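Local coordinates for protein haloacid dehalogenase-like hydrolase (Klebsiella pneumoniae subsp. pneumoniae, PDB 3PGV) that probably acts as a metal-dependent phosphatase of the Cof family within the HAD-like hydrolase superfamily, and binds a calcium ion, at residues Lys119-Val124 with Trp130-His135; Phe111-Asn116 with Val166-Glu171; Gly54-Phe59 with Leu221-Ser226; Val23-Leu28 with His212-Val217. One frame throughout, in Å; residues are numbered along the deposited sequence.

Contact 1: residues Lys119-Val124 with Trp130-His135; sequences KIVTNV and WYMNRH. With EDO (1,2-ethanediol), chain I.
W130, with CG anti to its backbone N (chi1 166°), and N123, with CG turned back beside its own backbone N (chi1 -60°), lie side by side along the antiparallel beta hairpin of strands 121-126 and 129-132. The indole edge thereby meets the amide: NE1 of W130 donates to OD1 of N123 over 3.2 Å, in the carbonyl plane on a lone pair and close to the ring plane. OD1 also accepts from R136, while ND2 of N123 is bonded to the F167 carbonyl and T169 OG1 of strand 163-169, so the amide is gripped at both ends. CG of the selenomethionine M132 lies beside the same OD1 and against CG1 of V121 (3.5 Å). V124 and Y131 form a hydrogen-bonded pair, with Y131 N to V124 O nearly straight at 2.8 Å. Past the strand end N133 takes over: its N donates to T122 O at 3.0 Å, and its side-chain OD1 receives T122 N from above the amide's carbonyl plane. R134 NH1 lies 2.9 Å from I120 O, and R134 NH2 is hydrogen-bonded to the carbonyls of D117 and R115. One water accepts from T122 OG1 and from N133 ND2 (2.8 Å) and donates to I120 O.

Contact 2: residues Phe111-Asn116 with Val166-Glu171; sequences FEIVRN and VFFTCE
F111 touches V166 where the loop after helix 104-110 passes over strand 163-169 of the six-stranded mixed sheet, a purely apolar loop-on-sheet packing. The CB of F111 leaves away from the strand, but the ring comes back, and its edge meets V166 CG2 near the ring plane (CE1 to CG2, 4.1 Å). Next, E112 turns from the strand toward its own loop. I113 then crosses F168 at about a right angle, laying CG2 against CZ of the ring at 3.8 Å. V114 follows with the closest approach: with CG1 beside the backbone N (chi1 -75°), CG2 falls between N and the carbonyl carbon and meets F168. R115 folds back on the loop, its NH1 forming a salt bridge with E112 OE2 at 3.0 Å, and its NH2 also binds the carbonyl of Y153. L179 and M183 of helix 173-187 also touch the F168 ring, while V114 CG2 lies 3.6 Å from F168 CD1.

Contact 3: residues Gly54-Phe59 with Leu221-Ser226; sequences GINFVF and LGYTLS
N56 opens strand 56-60 8.2 Å, CA to CA, from L221, where helix 210-220 gives way to the loop leading to strand 228-232; G222, with positive phi, closes that helix in a Schellman motif. The asparagine and leucine side chains run antiparallel alongside one another, and the two methyls of L221 divide the work. CD1 lies against CB of N56 at 3.9 Å and reaches on to CG2 of V58 at 4.1 Å, whereas CD2 lies beside the amide oxygen, 3.7 Å from OD1 of N56. Y223 approaches from the amide's other end: its CE2 is 3.6 Å from ND2 of N56, with ring and amide planes 52° apart and the two side chains crossing at about a right angle. ND2 also makes a weak hydrogen bond to the carbonyl of Q22, just before strand 23-27, which offers that nitrogen a polar partner beside the ring. Y223 in turn rests on Q22 and V23, and L221 on Y80 of strand 80-83. The C-terminal end of helix 210-220 thus lies over the parallel strands 56-60 and 80-83 of the Rossmann-like alpha/beta core of the HAD fold.

Contact 4: residues Val23-Leu28 with His212-Val217; sequences VVASDL and HALEAV. With CA (calcium ion), chain E.
Strand 23-27 is the central metal-bearing strand of the HAD core, and helix 210-220 packs against one face of it; A25 and L214 meet where they touch. The chi1 of L214, near 180° (175°), extends the forked end of the side chain over the strand. Both methyls then straddle the A25 CB, CD1 at 3.6 Å and CD2 at 3.7 Å. CD1 also brushes V23 CG1 at 4.4 Å, two residues back on the same face. The CA atoms of A25 and L214 are 7.4 Å apart, a spacing consistent with the small alanine, and M240 of helix 238-243 packs on the same leucine. Farther along the strand the polar work begins. S26 OG donates to D27 O at 2.9 Å, in the carbonyl plane on a lone pair. D27 OD2 binds the calcium ion at 2.2 Å, while OD1 forms a salt bridge with K210 at the start of the same helix 210-220. The helix therefore meets the strand twice, through apolar packing at L214 and through charge at K210. The backbone O of D29 and OD1 of D233 are further calcium ligands, with one water among the rest; D27 and D29 form the DxD motif of HAD phosphatases, at the C-terminal end of this strand.

The four contacts fall into two pairs on opposite sides of the chain's centre. Contacts 1 and 2, with centres about 6 Å apart, share the six-stranded sheet through neighbouring strands 121-126 and 163-169, and R115 of the loop reaches N133 beyond the hairpin. Contacts 3 and 4, centres about 8 Å apart, share the eight-stranded sheet through strands 56-60 and 23-27; V58 also packs on V217 of helix 210-220. Centres of contacts 1 and 3 lie about 36 Å apart. Along the chain contacts 3 and 4 cross, their segments alternating, so both ends build the core. Contact 1 is nested within contact 2, and both fall inside these loops, consistent with a Cof-type cap inserted into the metal-binding core.

Contact 1: residues Lys119-Val124 with Trp130-His135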
loop_
_atom_site.group_PDB
_atom_site.type_symbol
_atom_site.label_atom_id
_atom_site.label_comp_id
_atom_site.label_asym_id
_atom_site.label_seq_id
_atom_site.Cartn_x
_atom_site.Cartn_y
_atom_site.Cartn_z
ATOM N N LYS A 119 -17.037 -17.722 3.530
ATOM C CA LYS A 119 -15.913 -17.304 4.368
ATOM C C LYS A 119 -15.199 -16.069 3.813
ATOM O O LYS A 119 -14.540 -15.357 4.571
ATOM C CB LYS A 119 -14.913 -18.468 4.563
ATOM C CG LYS A 119 -15.510 -19.671 5.312
ATOM C CD LYS A 119 -14.499 -20.824 5.469
ATOM C CE LYS A 119 -13.410 -20.520 6.480
ATOM N NZ LYS A 119 -12.470 -21.656 6.637
ATOM N N ILE A 120 -15.329 -15.806 2.489
ATOM C CA ILE A 120 -14.635 -14.681 1.857
ATOM C C ILE A 120 -15.607 -13.570 1.401
ATOM O O ILE A 120 -16.644 -13.858 0.804
ATOM C CB ILE A 120 -13.742 -15.164 0.685
ATOM C CG1 ILE A 120 -12.772 -16.273 1.137
ATOM C CG2 ILE A 120 -12.996 -13.985 0.045
ATOM C CD1 ILE A 120 -12.010 -17.006 -0.053
ATOM N N VAL A 121 -15.239 -12.309 1.649
ATOM C CA VAL A 121 -15.938 -11.149 1.096
ATOM C C VAL A 121 -15.057 -10.538 -0.014
ATOM O O VAL A 121 -13.847 -10.360 0.184
ATOM C CB VAL A 121 -16.297 -10.089 2.192
ATOM C CG1 VAL A 121 -16.802 -8.791 1.563
ATOM C CG2 VAL A 121 -17.318 -10.645 3.187
ATOM N N THR A 122 -15.641 -10.295 -1.200
ATOM C CA THR A 122 -14.900 -9.690 -2.310
ATOM C C THR A 122 -15.079 -8.166 -2.304
ATOM O O THR A 122 -16.213 -7.669 -2.342
ATOM C CB THR A 122 -15.312 -10.314 -3.646
ATOM O OG1 THR A 122 -15.120 -11.727 -3.575
ATOM C CG2 THR A 122 -14.521 -9.723 -4.847
ATOM N N ASN A 123 -13.959 -7.429 -2.256
ATOM C CA ASN A 123 -13.978 -5.970 -2.243
ATOM C C ASN A 123 -13.344 -5.430 -3.499
ATOM O O ASN A 123 -12.391 -6.019 -4.012
ATOM C CB ASN A 123 -13.255 -5.426 -1.020
ATOM C CG ASN A 123 -13.839 -5.851 0.283
ATOM O OD1 ASN A 123 -14.576 -5.117 0.913
ATOM N ND2 ASN A 123 -13.458 -7.024 0.755
ATOM N N VAL A 124 -13.861 -4.302 -3.999
ATOM C CA VAL A 124 -13.370 -3.698 -5.235
ATOM C C VAL A 124 -13.193 -2.178 -5.054
ATOM O O VAL A 124 -14.106 -1.506 -4.566
ATOM C CB VAL A 124 -14.350 -4.002 -6.421
ATOM C CG1 VAL A 124 -13.887 -3.329 -7.702
ATOM C CG2 VAL A 124 -14.523 -5.502 -6.628
ATOM N N TRP A 130 -15.974 2.227 -3.571
ATOM C CA TRP A 130 -15.657 0.977 -2.929
ATOM C C TRP A 130 -16.853 0.062 -3.011
ATOM O O TRP A 130 -17.955 0.449 -2.618
ATOM C CB TRP A 130 -15.227 1.230 -1.472
ATOM C CG TRP A 130 -15.175 0.021 -0.584
ATOM C CD1 TRP A 130 -14.800 -1.244 -0.936
ATOM C CD2 TRP A 130 -15.289 0.021 0.855
ATOM N NE1 TRP A 130 -14.771 -2.058 0.184
ATOM C CE2 TRP A 130 -15.021 -1.294 1.299
ATOM C CE3 TRP A 130 -15.588 1.012 1.810
ATOM C CZ2 TRP A 130 -15.118 -1.661 2.641
ATOM C CZ3 TRP A 130 -15.669 0.651 3.145
ATOM C CH2 TRP A 130 -15.438 -0.672 3.551
ATOM N N TYR A 131 -16.669 -1.114 -3.649
ATOM C CA TYR A 131 -17.729 -2.099 -3.814
ATOM C C TYR A 131 -17.455 -3.349 -3.018
ATOM O O TYR A 131 -16.300 -3.711 -2.803
ATOM C CB TYR A 131 -17.951 -2.429 -5.300
ATOM C CG TYR A 131 -18.637 -1.318 -6.060
ATOM C CD1 TYR A 131 -17.897 -0.300 -6.672
ATOM C CD2 TYR A 131 -20.026 -1.253 -6.138
ATOM C CE1 TYR A 131 -18.525 0.735 -7.367
ATOM C CE2 TYR A 131 -20.666 -0.207 -6.799
ATOM C CZ TYR A 131 -19.912 0.780 -7.426
ATOM O OH TYR A 131 -20.540 1.795 -8.111
HETATM N N MSE A 132 -18.513 -4.010 -2.578
HETATM C CA MSE A 132 -18.434 -5.221 -1.775
HETATM C C MSE A 132 -19.513 -6.179 -2.268
HETATM O O MSE A 132 -20.607 -5.730 -2.612
HETATM C CB MSE A 132 -18.677 -4.864 -0.316
HETATM C CG MSE A 132 -17.747 -5.526 0.619
HETATM SE SE MSE A 132 -17.936 -4.844 2.431
HETATM C CE MSE A 132 -19.717 -5.229 2.729
ATOM N N ASN A 133 -19.197 -7.485 -2.385
ATOM C CA ASN A 133 -20.179 -8.443 -2.923
ATOM C C ASN A 133 -21.312 -8.744 -1.950
ATOM O O ASN A 133 -22.437 -9.002 -2.385
ATOM C CB ASN A 133 -19.511 -9.729 -3.439
ATOM C CG ASN A 133 -18.817 -10.555 -2.390
ATOM O OD1 ASN A 133 -18.404 -10.060 -1.337
ATOM N ND2 ASN A 133 -18.551 -11.809 -2.721
ATOM N N ARG A 134 -21.037 -8.648 -0.635
ATOM C CA ARG A 134 -22.055 -8.816 0.410
ATOM C C ARG A 134 -21.556 -8.230 1.728
ATOM O O ARG A 134 -20.355 -8.065 1.899
ATOM C CB ARG A 134 -22.437 -10.297 0.578
ATOM C CG ARG A 134 -21.363 -11.140 1.221
ATOM C CD ARG A 134 -21.780 -12.581 1.281
ATOM N NE ARG A 134 -21.068 -13.381 0.296
ATOM C CZ ARG A 134 -19.932 -14.015 0.549
ATOM N NH1 ARG A 134 -19.391 -13.963 1.762
ATOM N NH2 ARG A 134 -19.326 -14.707 -0.406
ATOM N N HIS A 135 -22.474 -7.910 2.654
ATOM C CA HIS A 135 -22.120 -7.376 3.982
ATOM C C HIS A 135 -21.131 -8.302 4.693
ATOM O O HIS A 135 -21.292 -9.533 4.642
ATOM C CB HIS A 135 -23.372 -7.195 4.854
ATOM C CG HIS A 135 -24.364 -6.227 4.300
ATOM N ND1 HIS A 135 -24.156 -4.862 4.378
ATOM C CD2 HIS A 135 -25.583 -6.454 3.752
ATOM C CE1 HIS A 135 -25.227 -4.304 3.832
ATOM N NE2 HIS A 135 -26.120 -5.224 3.454
HETATM C C1 EDO I . -19.085 3.960 -2.698
HETATM O O1 EDO I . -20.278 4.718 -2.932
HETATM C C2 EDO I . -17.927 4.927 -2.468
HETATM O O2 EDO I . -16.796 4.231 -1.919
HETATM O O HOH W 1 -16.553 -13.625 -1.898
#

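Contact 2: residues Phe111-Asn116 with Val166-Glu171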
loop_
_atom_site.group_PDB
_atom_site.type_symbol
_atom_site.label_atom_id
_atom_site.label_comp_id
_atom_site.label_asym_id
_atom_site.label_seq_id
_atom_site.Cartn_x
_atom_site.Cartn_y
_atom_site.Cartn_z
ATOM N N PHE A 111 -14.278 -10.296 -9.783
ATOM C CA PHE A 111 -15.556 -9.871 -9.181
ATOM C C PHE A 111 -16.386 -11.059 -8.692
ATOM O O PHE A 111 -17.204 -10.901 -7.786
ATOM C CB PHE A 111 -16.384 -9.074 -10.191
ATOM C CG PHE A 111 -15.855 -7.717 -10.583
ATOM C CD1 PHE A 111 -14.792 -7.138 -9.896
ATOM C CD2 PHE A 111 -16.474 -6.974 -11.582
ATOM C CE1 PHE A 111 -14.303 -5.881 -10.263
ATOM C CE2 PHE A 111 -15.990 -5.713 -11.942
ATOM C CZ PHE A 111 -14.908 -5.173 -11.274
ATOM N N GLU A 112 -16.197 -12.246 -9.315
ATOM C CA GLU A 112 -17.067 -13.397 -9.117
ATOM C C GLU A 112 -16.329 -14.678 -8.742
ATOM O O GLU A 112 -16.977 -15.690 -8.495
ATOM C CB GLU A 112 -17.911 -13.629 -10.399
ATOM C CG GLU A 112 -18.852 -12.467 -10.730
ATOM C CD GLU A 112 -19.816 -12.124 -9.602
ATOM O OE1 GLU A 112 -20.428 -13.060 -9.038
ATOM O OE2 GLU A 112 -19.951 -10.922 -9.277
ATOM N N ILE A 113 -14.977 -14.654 -8.722
ATOM C CA ILE A 113 -14.176 -15.867 -8.499
ATOM C C ILE A 113 -14.575 -16.644 -7.228
ATOM O O ILE A 113 -14.617 -17.881 -7.253
ATOM C CB ILE A 113 -12.636 -15.600 -8.613
ATOM C CG1 ILE A 113 -11.846 -16.930 -8.739
ATOM C CG2 ILE A 113 -12.116 -14.722 -7.455
ATOM C CD1 ILE A 113 -10.317 -16.783 -9.120
ATOM N N VAL A 114 -14.928 -15.925 -6.143
ATOM C CA VAL A 114 -15.329 -16.572 -4.883
ATOM C C VAL A 114 -16.659 -16.024 -4.378
ATOM O O VAL A 114 -16.834 -15.841 -3.180
ATOM C CB VAL A 114 -14.214 -16.500 -3.800
ATOM C CG1 VAL A 114 -13.099 -17.492 -4.099
ATOM C CG2 VAL A 114 -13.662 -15.085 -3.672
ATOM N N ARG A 115 -17.621 -15.798 -5.302
ATOM C CA ARG A 115 -18.937 -15.280 -4.943
ATOM C C ARG A 115 -19.637 -16.176 -3.920
ATOM O O ARG A 115 -20.277 -15.671 -2.987
ATOM C CB ARG A 115 -19.816 -15.144 -6.187
ATOM C CG ARG A 115 -21.182 -14.541 -5.889
ATOM C CD ARG A 115 -21.225 -13.144 -6.384
ATOM N NE ARG A 115 -21.910 -12.251 -5.477
ATOM C CZ ARG A 115 -21.946 -10.938 -5.636
ATOM N NH1 ARG A 115 -21.327 -10.372 -6.665
ATOM N NH2 ARG A 115 -22.592 -10.176 -4.765
ATOM N N ASN A 116 -19.525 -17.505 -4.100
ATOM C CA ASN A 116 -20.254 -18.484 -3.287
ATOM C C ASN A 116 -19.470 -18.996 -2.086
ATOM O O ASN A 116 -19.907 -19.946 -1.437
ATOM C CB ASN A 116 -20.741 -19.638 -4.154
ATOM C CG ASN A 116 -21.608 -19.185 -5.306
ATOM O OD1 ASN A 116 -21.307 -19.446 -6.471
ATOM N ND2 ASN A 116 -22.638 -18.393 -5.009
ATOM N N VAL A 166 -8.672 -5.395 -6.445
ATOM C CA VAL A 166 -9.696 -6.243 -5.857
ATOM C C VAL A 166 -9.061 -6.898 -4.631
ATOM O O VAL A 166 -7.894 -7.302 -4.695
ATOM C CB VAL A 166 -10.233 -7.315 -6.863
ATOM C CG1 VAL A 166 -11.238 -8.262 -6.176
ATOM C CG2 VAL A 166 -10.855 -6.657 -8.090
ATOM N N PHE A 167 -9.763 -6.913 -3.495
ATOM C CA PHE A 167 -9.212 -7.541 -2.289
ATOM C C PHE A 167 -10.192 -8.444 -1.588
ATOM O O PHE A 167 -11.376 -8.141 -1.504
ATOM C CB PHE A 167 -8.583 -6.510 -1.338
ATOM C CG PHE A 167 -9.482 -5.374 -0.894
ATOM C CD1 PHE A 167 -9.731 -4.293 -1.736
ATOM C CD2 PHE A 167 -9.951 -5.309 0.413
ATOM C CE1 PHE A 167 -10.508 -3.217 -1.305
ATOM C CE2 PHE A 167 -10.710 -4.224 0.847
ATOM C CZ PHE A 167 -10.978 -3.181 -0.013
ATOM N N PHE A 168 -9.710 -9.599 -1.155
ATOM C CA PHE A 168 -10.522 -10.624 -0.531
ATOM C C PHE A 168 -10.288 -10.645 0.950
ATOM O O PHE A 168 -9.146 -10.818 1.391
ATOM C CB PHE A 168 -10.215 -11.996 -1.159
ATOM C CG PHE A 168 -10.352 -11.995 -2.668
ATOM C CD1 PHE A 168 -11.589 -12.196 -3.271
ATOM C CD2 PHE A 168 -9.252 -11.730 -3.484
ATOM C CE1 PHE A 168 -11.723 -12.145 -4.662
ATOM C CE2 PHE A 168 -9.388 -11.676 -4.872
ATOM C CZ PHE A 168 -10.622 -11.891 -5.454
ATOM N N THR A 169 -11.345 -10.360 1.738
ATOM C CA THR A 169 -11.247 -10.353 3.202
ATOM C C THR A 169 -11.841 -11.622 3.785
ATOM O O THR A 169 -12.894 -12.074 3.338
ATOM C CB THR A 169 -11.848 -9.057 3.802
ATOM O OG1 THR A 169 -13.200 -8.933 3.381
ATOM C CG2 THR A 169 -11.057 -7.793 3.396
ATOM N N CYS A 170 -11.120 -12.244 4.722
ATOM C CA CYS A 170 -11.501 -13.505 5.357
ATOM C C CYS A 170 -10.780 -13.613 6.708
ATOM O O CYS A 170 -9.570 -13.476 6.753
ATOM C CB CYS A 170 -11.155 -14.684 4.444
ATOM S SG CYS A 170 -11.467 -16.313 5.174
ATOM N N GLU A 171 -11.523 -13.877 7.798
ATOM C CA GLU A 171 -10.945 -14.027 9.140
ATOM C C GLU A 171 -9.955 -15.200 9.206
ATOM O O GLU A 171 -8.982 -15.147 9.961
ATOM C CB GLU A 171 -12.059 -14.204 10.191
ATOM C CG GLU A 171 -12.911 -12.954 10.377
ATOM C CD GLU A 171 -14.084 -13.103 11.329
ATOM O OE1 GLU A 171 -14.946 -13.980 11.084
ATOM O OE2 GLU A 171 -14.185 -12.286 12.273
#

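Contact 3: residues Gly54-Phe59 with Leu221-Ser226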
loop_
_atom_site.group_PDB
_atom_site.type_symbol
_atom_site.label_atom_id
_atom_site.label_comp_id
_atom_site.label_asym_id
_atom_site.label_seq_id
_atom_site.Cartn_x
_atom_site.Cartn_y
_atom_site.Cartn_z
ATOM N N GLY A 54 16.267 19.349 2.421
ATOM C CA GLY A 54 16.142 18.971 1.014
ATOM C C GLY A 54 15.712 17.538 0.739
ATOM O O GLY A 54 15.689 17.119 -0.420
ATOM N N ILE A 55 15.349 16.773 1.787
ATOM C CA ILE A 55 14.922 15.376 1.595
ATOM C C ILE A 55 13.474 15.281 1.087
ATOM O O ILE A 55 12.611 16.027 1.537
ATOM C CB ILE A 55 15.166 14.516 2.880
ATOM C CG1 ILE A 55 16.647 14.640 3.376
ATOM C CG2 ILE A 55 14.758 13.047 2.669
ATOM C CD1 ILE A 55 17.763 14.277 2.292
ATOM N N ASN A 56 13.229 14.373 0.125
ATOM C CA ASN A 56 11.905 14.140 -0.454
ATOM C C ASN A 56 11.242 12.959 0.198
ATOM O O ASN A 56 11.903 11.960 0.485
ATOM C CB ASN A 56 12.018 13.893 -1.947
ATOM C CG ASN A 56 12.544 15.068 -2.694
ATOM O OD1 ASN A 56 11.807 15.995 -3.017
ATOM N ND2 ASN A 56 13.857 15.107 -2.892
ATOM N N PHE A 57 9.925 13.042 0.405
ATOM C CA PHE A 57 9.177 11.959 1.023
ATOM C C PHE A 57 8.142 11.412 0.106
ATOM O O PHE A 57 7.475 12.166 -0.607
ATOM C CB PHE A 57 8.542 12.412 2.340
ATOM C CG PHE A 57 9.517 12.512 3.483
ATOM C CD1 PHE A 57 10.223 13.690 3.718
ATOM C CD2 PHE A 57 9.748 11.426 4.319
ATOM C CE1 PHE A 57 11.134 13.780 4.768
ATOM C CE2 PHE A 57 10.661 11.517 5.370
ATOM C CZ PHE A 57 11.345 12.695 5.592
ATOM N N VAL A 58 8.016 10.088 0.087
ATOM C CA VAL A 58 7.007 9.395 -0.708
ATOM C C VAL A 58 6.287 8.409 0.205
ATOM O O VAL A 58 6.932 7.580 0.842
ATOM C CB VAL A 58 7.630 8.686 -1.949
ATOM C CG1 VAL A 58 6.560 7.979 -2.766
ATOM C CG2 VAL A 58 8.405 9.678 -2.814
ATOM N N PHE A 59 4.980 8.550 0.336
ATOM C CA PHE A 59 4.207 7.662 1.198
ATOM C C PHE A 59 3.423 6.655 0.372
ATOM O O PHE A 59 2.847 7.017 -0.661
ATOM C CB PHE A 59 3.317 8.463 2.154
ATOM C CG PHE A 59 4.122 9.427 2.998
ATOM C CD1 PHE A 59 4.971 8.960 3.999
ATOM C CD2 PHE A 59 4.129 10.788 2.712
ATOM C CE1 PHE A 59 5.799 9.839 4.703
ATOM C CE2 PHE A 59 4.933 11.672 3.443
ATOM C CZ PHE A 59 5.756 11.196 4.433
ATOM N N LEU A 221 10.835 12.890 -9.526
ATOM C CA LEU A 221 11.619 13.769 -8.661
ATOM C C LEU A 221 13.033 13.994 -9.194
ATOM O O LEU A 221 13.787 14.787 -8.622
ATOM C CB LEU A 221 11.676 13.198 -7.229
ATOM C CG LEU A 221 10.383 13.273 -6.432
ATOM C CD1 LEU A 221 10.463 12.397 -5.171
ATOM C CD2 LEU A 221 10.040 14.742 -6.065
ATOM N N GLY A 222 13.384 13.288 -10.267
ATOM C CA GLY A 222 14.706 13.385 -10.885
ATOM C C GLY A 222 15.738 12.473 -10.244
ATOM O O GLY A 222 16.941 12.740 -10.326
ATOM N N TYR A 223 15.274 11.372 -9.622
ATOM C CA TYR A 223 16.145 10.409 -8.940
ATOM C C TYR A 223 15.904 8.981 -9.447
ATOM O O TYR A 223 15.099 8.772 -10.354
ATOM C CB TYR A 223 15.931 10.477 -7.404
ATOM C CG TYR A 223 16.284 11.819 -6.805
ATOM C CD1 TYR A 223 17.611 12.223 -6.677
ATOM C CD2 TYR A 223 15.292 12.688 -6.356
ATOM C CE1 TYR A 223 17.941 13.478 -6.160
ATOM C CE2 TYR A 223 15.610 13.936 -5.813
ATOM C CZ TYR A 223 16.937 14.327 -5.719
ATOM O OH TYR A 223 17.252 15.550 -5.177
ATOM N N THR A 224 16.616 8.002 -8.867
ATOM C CA THR A 224 16.446 6.589 -9.199
ATOM C C THR A 224 16.136 5.811 -7.916
ATOM O O THR A 224 16.141 6.396 -6.828
ATOM C CB THR A 224 17.715 6.033 -9.887
ATOM O OG1 THR A 224 18.790 6.010 -8.948
ATOM C CG2 THR A 224 18.112 6.828 -11.125
ATOM N N LEU A 225 15.927 4.482 -8.034
ATOM C CA LEU A 225 15.694 3.606 -6.885
ATOM C C LEU A 225 16.878 3.627 -5.913
ATOM O O LEU A 225 16.678 3.554 -4.701
ATOM C CB LEU A 225 15.414 2.171 -7.358
ATOM C CG LEU A 225 14.003 1.919 -7.906
ATOM C CD1 LEU A 225 13.950 0.633 -8.693
ATOM C CD2 LEU A 225 12.953 1.898 -6.764
ATOM N N SER A 226 18.102 3.813 -6.442
ATOM C CA SER A 226 19.335 3.863 -5.637
ATOM C C SER A 226 19.318 5.037 -4.654
ATOM O O SER A 226 20.035 5.013 -3.648
ATOM C CB SER A 226 20.559 3.978 -6.548
ATOM O OG SER A 226 20.582 2.947 -7.520
#

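Contact 4: residues Val23-Leu28 with His212-Val217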
loop_
_atom_site.group_PDB
_atom_site.type_symbol
_atom_site.label_atom_id
_atom_site.label_comp_id
_atom_site.label_asym_id
_atom_site.label_seq_id
_atom_site.Cartn_x
_atom_site.Cartn_y
_atom_site.Cartn_z
ATOM N N VAL A 23 15.567 10.436 -1.355
ATOM C CA VAL A 23 14.153 10.063 -1.306
ATOM C C VAL A 23 13.902 9.078 -0.168
ATOM O O VAL A 23 14.550 8.027 -0.105
ATOM C CB VAL A 23 13.660 9.490 -2.673
ATOM C CG1 VAL A 23 12.174 9.117 -2.612
ATOM C CG2 VAL A 23 13.927 10.475 -3.815
ATOM N N VAL A 24 12.966 9.416 0.734
ATOM C CA VAL A 24 12.542 8.519 1.792
ATOM C C VAL A 24 11.144 8.005 1.455
ATOM O O VAL A 24 10.219 8.807 1.287
ATOM C CB VAL A 24 12.580 9.191 3.200
ATOM C CG1 VAL A 24 11.947 8.287 4.261
ATOM C CG2 VAL A 24 14.000 9.562 3.594
ATOM N N ALA A 25 10.998 6.673 1.301
ATOM C CA ALA A 25 9.700 6.062 1.019
ATOM C C ALA A 25 9.230 5.290 2.224
ATOM O O ALA A 25 10.012 4.555 2.831
ATOM C CB ALA A 25 9.794 5.144 -0.182
ATOM N N SER A 26 7.981 5.477 2.619
ATOM C CA SER A 26 7.495 4.765 3.772
ATOM C C SER A 26 6.077 4.317 3.619
ATOM O O SER A 26 5.206 5.108 3.239
ATOM C CB SER A 26 7.648 5.611 5.037
ATOM O OG SER A 26 7.339 4.858 6.204
ATOM N N ASP A 27 5.816 3.059 3.991
ATOM C CA ASP A 27 4.473 2.550 4.172
ATOM C C ASP A 27 3.848 3.317 5.377
ATOM O O ASP A 27 4.582 3.943 6.155
ATOM C CB ASP A 27 4.520 1.027 4.451
ATOM C CG ASP A 27 3.189 0.406 4.855
ATOM O OD1 ASP A 27 2.143 0.820 4.298
ATOM O OD2 ASP A 27 3.198 -0.510 5.711
ATOM N N LEU A 28 2.521 3.304 5.505
ATOM C CA LEU A 28 1.876 4.044 6.584
ATOM C C LEU A 28 1.455 3.154 7.744
ATOM O O LEU A 28 2.101 3.181 8.801
ATOM C CB LEU A 28 0.710 4.893 6.051
ATOM C CG LEU A 28 1.129 6.034 5.098
ATOM C CD1 LEU A 28 -0.062 6.576 4.326
ATOM C CD2 LEU A 28 1.853 7.148 5.857
ATOM N N HIS A 212 7.221 -0.524 -7.815
ATOM C CA HIS A 212 7.181 -0.027 -9.192
ATOM C C HIS A 212 6.680 1.408 -9.224
ATOM O O HIS A 212 7.184 2.213 -10.011
ATOM C CB HIS A 212 6.311 -0.922 -10.083
ATOM C CG HIS A 212 6.856 -2.306 -10.251
ATOM N ND1 HIS A 212 6.571 -3.314 -9.338
ATOM C CD2 HIS A 212 7.679 -2.803 -11.206
ATOM C CE1 HIS A 212 7.221 -4.381 -9.768
ATOM N NE2 HIS A 212 7.900 -4.125 -10.888
ATOM N N ALA A 213 5.725 1.757 -8.316
ATOM C CA ALA A 213 5.237 3.127 -8.215
ATOM C C ALA A 213 6.316 4.050 -7.626
ATOM O O ALA A 213 6.488 5.178 -8.111
ATOM C CB ALA A 213 3.988 3.175 -7.371
ATOM N N LEU A 214 7.115 3.534 -6.646
ATOM C CA LEU A 214 8.233 4.284 -6.065
ATOM C C LEU A 214 9.267 4.606 -7.121
ATOM O O LEU A 214 9.734 5.745 -7.192
ATOM C CB LEU A 214 8.881 3.513 -4.894
ATOM C CG LEU A 214 10.143 4.166 -4.294
ATOM C CD1 LEU A 214 9.844 5.569 -3.763
ATOM C CD2 LEU A 214 10.760 3.294 -3.241
ATOM N N GLU A 215 9.596 3.626 -7.980
ATOM C CA GLU A 215 10.530 3.846 -9.086
ATOM C C GLU A 215 10.028 4.978 -10.000
ATOM O O GLU A 215 10.808 5.858 -10.369
ATOM C CB GLU A 215 10.734 2.556 -9.887
ATOM C CG GLU A 215 11.713 2.723 -11.044
ATOM C CD GLU A 215 12.160 1.441 -11.715
ATOM O OE1 GLU A 215 11.332 0.506 -11.837
ATOM O OE2 GLU A 215 13.319 1.398 -12.183
ATOM N N ALA A 216 8.710 4.968 -10.339
ATOM C CA ALA A 216 8.097 5.994 -11.197
ATOM C C ALA A 216 8.147 7.379 -10.528
ATOM O O ALA A 216 8.526 8.363 -11.169
ATOM C CB ALA A 216 6.655 5.616 -11.511
ATOM N N VAL A 217 7.836 7.435 -9.220
ATOM C CA VAL A 217 7.853 8.680 -8.453
ATOM C C VAL A 217 9.275 9.226 -8.321
ATOM O O VAL A 217 9.495 10.417 -8.559
ATOM C CB VAL A 217 7.153 8.519 -7.079
ATOM C CG1 VAL A 217 7.399 9.733 -6.196
ATOM C CG2 VAL A 217 5.659 8.273 -7.254
HETATM CA CA CA E . 1.650 -1.917 6.364
HETATM O O HOH W 2 1.987 -2.802 3.925
#